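Side-chain contacts in sialidase B (Streptococcus pneumoniae serotype 4, PDB 4XJW), which cleaves terminal sialic acid from alpha-(2->3)-, alpha-(2->6)- and alpha-(2->8)-linked glycans as a family 33 glycosyl hydrolase: residues Y384-D387 and S392-E395; G229-K234 and W636-L641; L476-S481 and A504-L509. The protein carries 1 engineered substitution. One frame throughout, in Å; residues are numbered along the deposited sequence.

In the fold
Contact 2 lies nearest the middle of the chain, where the loop 229-234 carries Asp232, the probable proton acceptor, and 636-641 comes back to it from near the C-terminus. Contacts 1 and 3 both fall within the chain that this pairing encloses. Contact 1, a hairpin end in a sheet remote from the annotated sites, has its centre about 18 Å from that of contact 2, with about 7 Å between nearest atoms. Contact 3 packs two propeller sheets about 28 Å, centre to centre, from contact 2. Its Met506 side chain is about 9 Å from the bound Optactin. Contacts 1 and 3 are about 40 Å apart between centres.

Contact 1: residues Y384-D387 and S392-E395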
# COMPACT_ATOMS: atom_id res chain seq x y z
N TYR A 384 22.67 -2.54 -9.69
CA TYR A 384 22.03 -1.63 -10.62
C TYR A 384 21.36 -0.47 -9.90
O TYR A 384 20.95 -0.60 -8.74
CB TYR A 384 20.93 -2.35 -11.41
CG TYR A 384 21.41 -3.40 -12.38
CD1 TYR A 384 21.62 -4.71 -11.97
CD2 TYR A 384 21.62 -3.10 -13.73
CE1 TYR A 384 22.04 -5.69 -12.86
CE2 TYR A 384 22.03 -4.07 -14.62
CZ TYR A 384 22.24 -5.36 -14.18
OH TYR A 384 22.66 -6.33 -15.07
N SER A 385 21.25 0.65 -10.60
CA SER A 385 20.44 1.79 -10.16
C SER A 385 19.51 2.15 -11.31
O SER A 385 19.76 1.77 -12.45
CB SER A 385 21.33 2.98 -9.83
OG SER A 385 21.99 2.82 -8.58
N VAL A 386 18.44 2.88 -11.02
CA VAL A 386 17.51 3.31 -12.06
C VAL A 386 17.42 4.83 -12.17
O VAL A 386 17.61 5.54 -11.19
CB VAL A 386 16.11 2.70 -11.87
CG1 VAL A 386 16.20 1.20 -11.76
CG2 VAL A 386 15.41 3.29 -10.66
N ASP A 387 17.11 5.33 -13.36
CA ASP A 387 16.90 6.76 -13.54
C ASP A 387 16.04 7.03 -14.78
O ASP A 387 15.87 6.16 -15.64
CB ASP A 387 18.23 7.51 -13.67
CG ASP A 387 18.89 7.28 -15.02
OD1 ASP A 387 18.57 8.03 -15.97
OD2 ASP A 387 19.72 6.36 -15.12
N SER A 392 13.37 8.20 -20.45
CA SER A 392 12.76 6.89 -20.30
C SER A 392 13.48 6.16 -19.17
O SER A 392 14.55 6.59 -18.74
CB SER A 392 12.83 6.09 -21.60
OG SER A 392 14.17 5.79 -21.96
N LEU A 393 12.88 5.08 -18.66
CA LEU A 393 13.52 4.32 -17.60
C LEU A 393 14.78 3.62 -18.10
O LEU A 393 14.76 2.93 -19.13
CB LEU A 393 12.55 3.30 -17.01
CG LEU A 393 13.16 2.30 -16.02
CD1 LEU A 393 13.63 3.02 -14.77
CD2 LEU A 393 12.17 1.19 -15.67
N ARG A 394 15.88 3.82 -17.38
CA ARG A 394 17.13 3.14 -17.66
C ARG A 394 17.58 2.42 -16.41
O ARG A 394 17.52 2.99 -15.32
CB ARG A 394 18.18 4.15 -18.12
CG ARG A 394 19.57 3.56 -18.33
CD ARG A 394 20.52 4.60 -18.90
NE ARG A 394 20.34 5.89 -18.23
CZ ARG A 394 20.85 7.04 -18.68
NH1 ARG A 394 21.58 7.06 -19.78
NH2 ARG A 394 20.63 8.16 -18.01
N GLU A 395 18.00 1.17 -16.57
CA GLU A 395 18.50 0.37 -15.47
C GLU A 395 19.95 0.07 -15.77
O GLU A 395 20.26 -0.59 -16.78
CB GLU A 395 17.68 -0.91 -15.35
CG GLU A 395 16.18 -0.62 -15.25
CD GLU A 395 15.31 -1.85 -15.11
OE1 GLU A 395 15.79 -2.88 -14.59
OE2 GLU A 395 14.13 -1.79 -15.54
O HOH W 1 17.16 7.35 -18.27
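Asp387 and Arg394 bury the most surface here and meet through a side-on salt bridge. Arg394 NH2 gives a bond of 2.9 Å to Asp387 OD1, while its NE reaches OD2 of Asp387 at 3.2 Å; both oxygens are approached on their syn side. The carboxylate and guanidinium planes are nevertheless turned 50° apart, so the grip is twisted rather than flat. A bend at the third torsion of Arg394 (chi3 43°) folds the guanidinium back toward the acid. Beneath it the same two residues form an antiparallel hydrogen-bonded pair, Asp387 N to Arg394 O at 3.1 Å and Arg394 N to Asp387 O at 2.9 Å. They close the end of the beta hairpin made by strands 377-387 and 394-398. Asp387 OD1 also accepts from Asp389 N in the turn, and water 1, 2.8 Å from both Asp387 OD1 and Ser392 O, probably links them. On the other face of the sheet Glu395 forms a non-hydrogen-bonded pair with Val386, its CG alongside Val386 CG1 at 3.9 Å. The extended Glu395 chain carries its carboxylate on to Tyr263 OH and Ser282 N. Next to this pair, Leu393 CD1 rests against Val386 CB, 3.8 Å away.

Contact 2: residues G229-K234 and W636-L641; sequences GTHDSK and WSRNEL
Thr230 and Leu641 bring the two loops together: Thr230 OG1 lies 3.7 Å from Leu641 CA and 4.1 Å from Leu641 CB, a close packing of hydroxyl against carbon. With chi1 at 51°, OG1 sits between its own backbone N and carbonyl carbon, where it is hydrogen-bonded to the backbone N of His642, just past Leu641. Beside this, Arg638 NH2 meets the His231 ring edge-on, 3.8 Å from CE1. The ring and guanidinium planes are only 20° apart, although the two side chains run at about a right angle. Leu641 CD1 lies over the outer part of one face of the guanidinium, 4.3 Å from His231 CE1. Water 2 sits in the plane of the imidazole, 2.7 Å from His231 ND1, and accepts a weak bond from Arg638 NH1. Farther out, Arg638 NH2 is held by Asn278 OD1. Arg638 is the second residue of a type I turn from Ser637 to Glu640, in which Ser637 OG accepts from Asn639 N as an ST turn. On the other side, Arg226 NH1 bonds to Thr230 O and forms a salt bridge with Asp232, the probable proton acceptor; the Thr230 side chain is about 4 Å from that of Arg207, a probable substrate-binding residue. His231 and Arg638 are thus linked by hydrogen bonds only through the water in the ring plane, weakly on the arginine side, whereas Thr230, in the loop that carries Asp232, is tied directly to His642 N.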
# COMPACT_ATOMS: atom_id res chain seq x y z
N GLY A 229 7.73 2.77 -8.36
CA GLY A 229 6.32 3.14 -8.35
C GLY A 229 5.53 2.10 -7.56
O GLY A 229 6.11 1.31 -6.81
N THR A 230 4.22 2.08 -7.74
CA THR A 230 3.35 1.16 -7.00
C THR A 230 3.14 -0.19 -7.67
O THR A 230 2.43 -1.04 -7.13
CB THR A 230 1.99 1.81 -6.69
OG1 THR A 230 1.44 2.35 -7.89
CG2 THR A 230 2.14 2.91 -5.65
N HIS A 231 3.76 -0.40 -8.84
CA HIS A 231 3.56 -1.64 -9.61
C HIS A 231 3.84 -2.92 -8.82
O HIS A 231 4.80 -2.99 -8.04
CB HIS A 231 4.46 -1.67 -10.84
CG HIS A 231 4.22 -0.57 -11.83
ND1 HIS A 231 2.96 -0.25 -12.30
CD2 HIS A 231 5.08 0.26 -12.46
CE1 HIS A 231 3.06 0.74 -13.17
NE2 HIS A 231 4.34 1.06 -13.29
N ASP A 232 3.03 -3.95 -9.06
CA ASP A 232 3.37 -5.28 -8.58
C ASP A 232 4.64 -5.75 -9.29
O ASP A 232 5.05 -5.18 -10.30
CB ASP A 232 2.28 -6.31 -8.93
CG ASP A 232 0.94 -6.05 -8.27
OD1 ASP A 232 0.82 -5.14 -7.44
OD2 ASP A 232 -0.02 -6.78 -8.62
N SER A 233 5.24 -6.82 -8.78
CA SER A 233 6.35 -7.50 -9.47
C SER A 233 5.96 -7.80 -10.93
O SER A 233 4.79 -8.08 -11.18
CB SER A 233 6.69 -8.80 -8.75
OG SER A 233 7.06 -8.54 -7.40
N LYS A 234 6.89 -7.76 -11.89
CA LYS A 234 8.32 -7.51 -11.69
C LYS A 234 8.57 -6.07 -11.25
O LYS A 234 7.96 -5.13 -11.76
CB LYS A 234 9.08 -7.80 -13.00
CG LYS A 234 8.61 -6.95 -14.18
CD LYS A 234 9.24 -7.35 -15.51
CE LYS A 234 8.71 -6.46 -16.62
NZ LYS A 234 9.52 -6.51 -17.88
N TRP A 636 -6.66 -0.04 -7.95
CA TRP A 636 -6.92 -0.64 -9.25
C TRP A 636 -6.84 0.43 -10.34
O TRP A 636 -6.40 0.15 -11.45
CB TRP A 636 -8.30 -1.30 -9.28
CG TRP A 636 -8.52 -2.17 -10.51
CD1 TRP A 636 -9.14 -1.82 -11.67
CD2 TRP A 636 -8.13 -3.53 -10.65
NE1 TRP A 636 -9.16 -2.88 -12.53
CE2 TRP A 636 -8.54 -3.95 -11.93
CE3 TRP A 636 -7.47 -4.44 -9.83
CZ2 TRP A 636 -8.31 -5.24 -12.41
CZ3 TRP A 636 -7.24 -5.72 -10.30
CH2 TRP A 636 -7.66 -6.11 -11.58
N SER A 637 -7.27 1.64 -10.02
CA SER A 637 -7.37 2.69 -11.04
C SER A 637 -6.03 3.04 -11.69
O SER A 637 -5.05 3.29 -11.01
CB SER A 637 -7.97 3.96 -10.44
OG SER A 637 -7.85 5.04 -11.37
N ARG A 638 -6.02 3.09 -13.03
CA ARG A 638 -4.81 3.50 -13.74
C ARG A 638 -4.57 5.01 -13.68
O ARG A 638 -3.59 5.51 -14.23
CB ARG A 638 -4.85 3.02 -15.21
CG ARG A 638 -4.79 1.51 -15.39
CD ARG A 638 -3.89 0.76 -14.40
NE ARG A 638 -2.48 0.69 -14.81
CZ ARG A 638 -1.57 -0.10 -14.24
NH1 ARG A 638 -1.92 -0.90 -13.23
NH2 ARG A 638 -0.31 -0.11 -14.66
N ASN A 639 -5.47 5.73 -13.01
CA ASN A 639 -5.28 7.16 -12.75
C ASN A 639 -4.64 7.44 -11.40
O ASN A 639 -4.29 8.59 -11.11
CB ASN A 639 -6.60 7.92 -12.83
CG ASN A 639 -6.39 9.42 -13.04
OD1 ASN A 639 -5.79 9.84 -14.03
ND2 ASN A 639 -6.90 10.23 -12.11
N GLU A 640 -4.50 6.42 -10.56
CA GLU A 640 -4.01 6.64 -9.20
C GLU A 640 -2.75 5.84 -8.87
O GLU A 640 -2.50 5.54 -7.71
CB GLU A 640 -5.14 6.39 -8.18
CG GLU A 640 -6.38 7.25 -8.46
CD GLU A 640 -7.34 7.40 -7.30
OE1 GLU A 640 -7.10 6.82 -6.21
OE2 GLU A 640 -8.35 8.13 -7.49
N LEU A 641 -1.98 5.49 -9.90
CA LEU A 641 -0.69 4.82 -9.73
C LEU A 641 0.30 5.77 -9.09
O LEU A 641 0.20 6.99 -9.25
CB LEU A 641 -0.13 4.41 -11.09
CG LEU A 641 -1.02 3.50 -11.92
CD1 LEU A 641 -0.41 3.32 -13.28
CD2 LEU A 641 -1.15 2.16 -11.23
O HOH W 2 0.46 -0.99 -11.48

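Contact 3: residues L476-S481 and A504-L509; sequences LTYLIS and AQMVEL
Strands 475-481 and 504-510 belong to separate sheets and face each other through side chains, their closest alpha carbons, those of Leu476 and Ala504, being 8.0 Å apart. Tyr478 and Met506 make the more extensive contact. Met506 SD approaches the ring at its edge, 3.8 Å from Tyr478 CE2 and 3.9 Å from CD2. The sulfur is 5.0 Å from the ring centroid and 77° off the ring normal, which defines an edge-on Met-aromatic contact. The two side chains run antiparallel, each passing alongside the other; chi1 (-61°) and an extended chi2 of Met506 bring the sulfur to the ring, and chi3 (-78°) then turns only the methyl CE. At the start of the strands Leu476 CD1 touches Ala504 CB at 4.0 Å, a plain apolar contact.

The pairing joins two neighbouring blades of the sialidase beta-propeller, the blade formed by 451-459, 466-472, 475-481 and 489-494 and the four-stranded sheet opened by 504-510. Tyr478 OH spans the interface to hydrogen-bond with Thr516 OG1 on strand 513-518, and its ring stacks with Trp537. Met506 also packs on Ile514 and Thr516 of its own sheet and on Ile467 of the other. On the strand's other side Gln505 NE2 bonds to Ala504 O at 2.9 Å, and OE1 accepts from Gln456 N, a residue of the Optactin pocket. Ala504 follows the predicted catalytic Glu503 directly. Between the two segments the contact is apolar and sulfur-aromatic; cohesion probably owes much to dispersion and to the sulfur at the ring edge, with the bond from the buried Tyr478 hydroxyl to Thr516 as a polar link between the blades.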
# COMPACT_ATOMS: atom_id res chain seq x y z
N LEU A 476 -8.05 -22.75 -2.91
CA LEU A 476 -7.27 -22.20 -1.81
C LEU A 476 -6.34 -23.31 -1.34
O LEU A 476 -6.73 -24.48 -1.28
CB LEU A 476 -8.15 -21.74 -0.66
CG LEU A 476 -9.12 -20.59 -0.94
CD1 LEU A 476 -9.83 -20.16 0.33
CD2 LEU A 476 -8.36 -19.42 -1.55
N THR A 477 -5.10 -22.96 -1.04
CA THR A 477 -4.15 -23.95 -0.57
C THR A 477 -3.65 -23.50 0.79
O THR A 477 -2.79 -22.61 0.89
CB THR A 477 -2.97 -24.16 -1.53
OG1 THR A 477 -3.46 -24.30 -2.87
CG2 THR A 477 -2.19 -25.40 -1.14
N TYR A 478 -4.21 -24.09 1.84
CA TYR A 478 -3.78 -23.76 3.20
C TYR A 478 -2.46 -24.44 3.53
O TYR A 478 -2.31 -25.66 3.36
CB TYR A 478 -4.86 -24.14 4.21
CG TYR A 478 -6.19 -23.44 3.97
CD1 TYR A 478 -7.17 -24.01 3.16
CD2 TYR A 478 -6.48 -22.22 4.58
CE1 TYR A 478 -8.39 -23.37 2.94
CE2 TYR A 478 -7.69 -21.59 4.38
CZ TYR A 478 -8.64 -22.16 3.57
OH TYR A 478 -9.84 -21.51 3.40
N LEU A 479 -1.49 -23.67 4.00
CA LEU A 479 -0.22 -24.23 4.42
C LEU A 479 -0.23 -24.37 5.94
O LEU A 479 -0.39 -23.38 6.67
CB LEU A 479 0.94 -23.36 3.94
CG LEU A 479 0.92 -23.05 2.44
CD1 LEU A 479 2.19 -22.32 2.04
CD2 LEU A 479 0.77 -24.33 1.63
N ILE A 480 -0.06 -25.60 6.42
CA ILE A 480 -0.19 -25.91 7.83
C ILE A 480 1.13 -26.40 8.40
O ILE A 480 1.79 -27.26 7.80
CB ILE A 480 -1.27 -26.98 8.03
CG1 ILE A 480 -2.61 -26.51 7.48
CG2 ILE A 480 -1.43 -27.33 9.51
CD1 ILE A 480 -3.72 -27.55 7.57
N SER A 481 1.52 -25.84 9.55
CA SER A 481 2.67 -26.32 10.32
C SER A 481 2.30 -26.52 11.77
O SER A 481 1.69 -25.65 12.40
CB SER A 481 3.86 -25.35 10.23
OG SER A 481 4.91 -25.79 11.09
N ALA A 504 -7.46 -14.59 0.77
CA ALA A 504 -8.30 -15.16 1.82
C ALA A 504 -7.73 -14.81 3.18
O ALA A 504 -6.51 -14.81 3.35
CB ALA A 504 -8.36 -16.66 1.66
N GLN A 505 -8.61 -14.57 4.14
CA GLN A 505 -8.20 -14.33 5.52
C GLN A 505 -9.12 -15.12 6.43
O GLN A 505 -10.30 -15.32 6.13
CB GLN A 505 -8.23 -12.84 5.82
CG GLN A 505 -7.07 -12.04 5.20
CD GLN A 505 -5.72 -12.32 5.88
OE1 GLN A 505 -5.33 -11.62 6.82
NE2 GLN A 505 -5.00 -13.32 5.38
N MET A 506 -8.57 -15.57 7.56
CA MET A 506 -9.24 -16.55 8.42
C MET A 506 -9.54 -15.97 9.81
O MET A 506 -8.83 -15.10 10.29
CB MET A 506 -8.35 -17.78 8.60
CG MET A 506 -8.01 -18.54 7.31
SD MET A 506 -6.63 -19.68 7.53
CE MET A 506 -5.23 -18.55 7.48
N VAL A 507 -10.60 -16.49 10.43
CA VAL A 507 -10.90 -16.22 11.83
C VAL A 507 -11.28 -17.54 12.48
O VAL A 507 -11.87 -18.41 11.82
CB VAL A 507 -12.05 -15.20 12.01
CG1 VAL A 507 -11.71 -13.89 11.33
CG2 VAL A 507 -13.36 -15.75 11.47
N GLU A 508 -10.93 -17.71 13.75
CA GLU A 508 -11.37 -18.89 14.50
C GLU A 508 -12.66 -18.53 15.23
O GLU A 508 -12.65 -17.76 16.20
CB GLU A 508 -10.29 -19.38 15.49
CG GLU A 508 -10.58 -20.80 16.00
CD GLU A 508 -9.48 -21.38 16.87
OE1 GLU A 508 -8.55 -20.64 17.24
OE2 GLU A 508 -9.56 -22.59 17.18
N LEU A 509 -13.79 -19.04 14.74
CA LEU A 509 -15.10 -18.72 15.33
C LEU A 509 -15.24 -19.27 16.74
O LEU A 509 -15.79 -18.61 17.62
CB LEU A 509 -16.24 -19.26 14.48
CG LEU A 509 -16.47 -18.60 13.12
CD1 LEU A 509 -17.68 -19.21 12.44
CD2 LEU A 509 -16.63 -17.10 13.28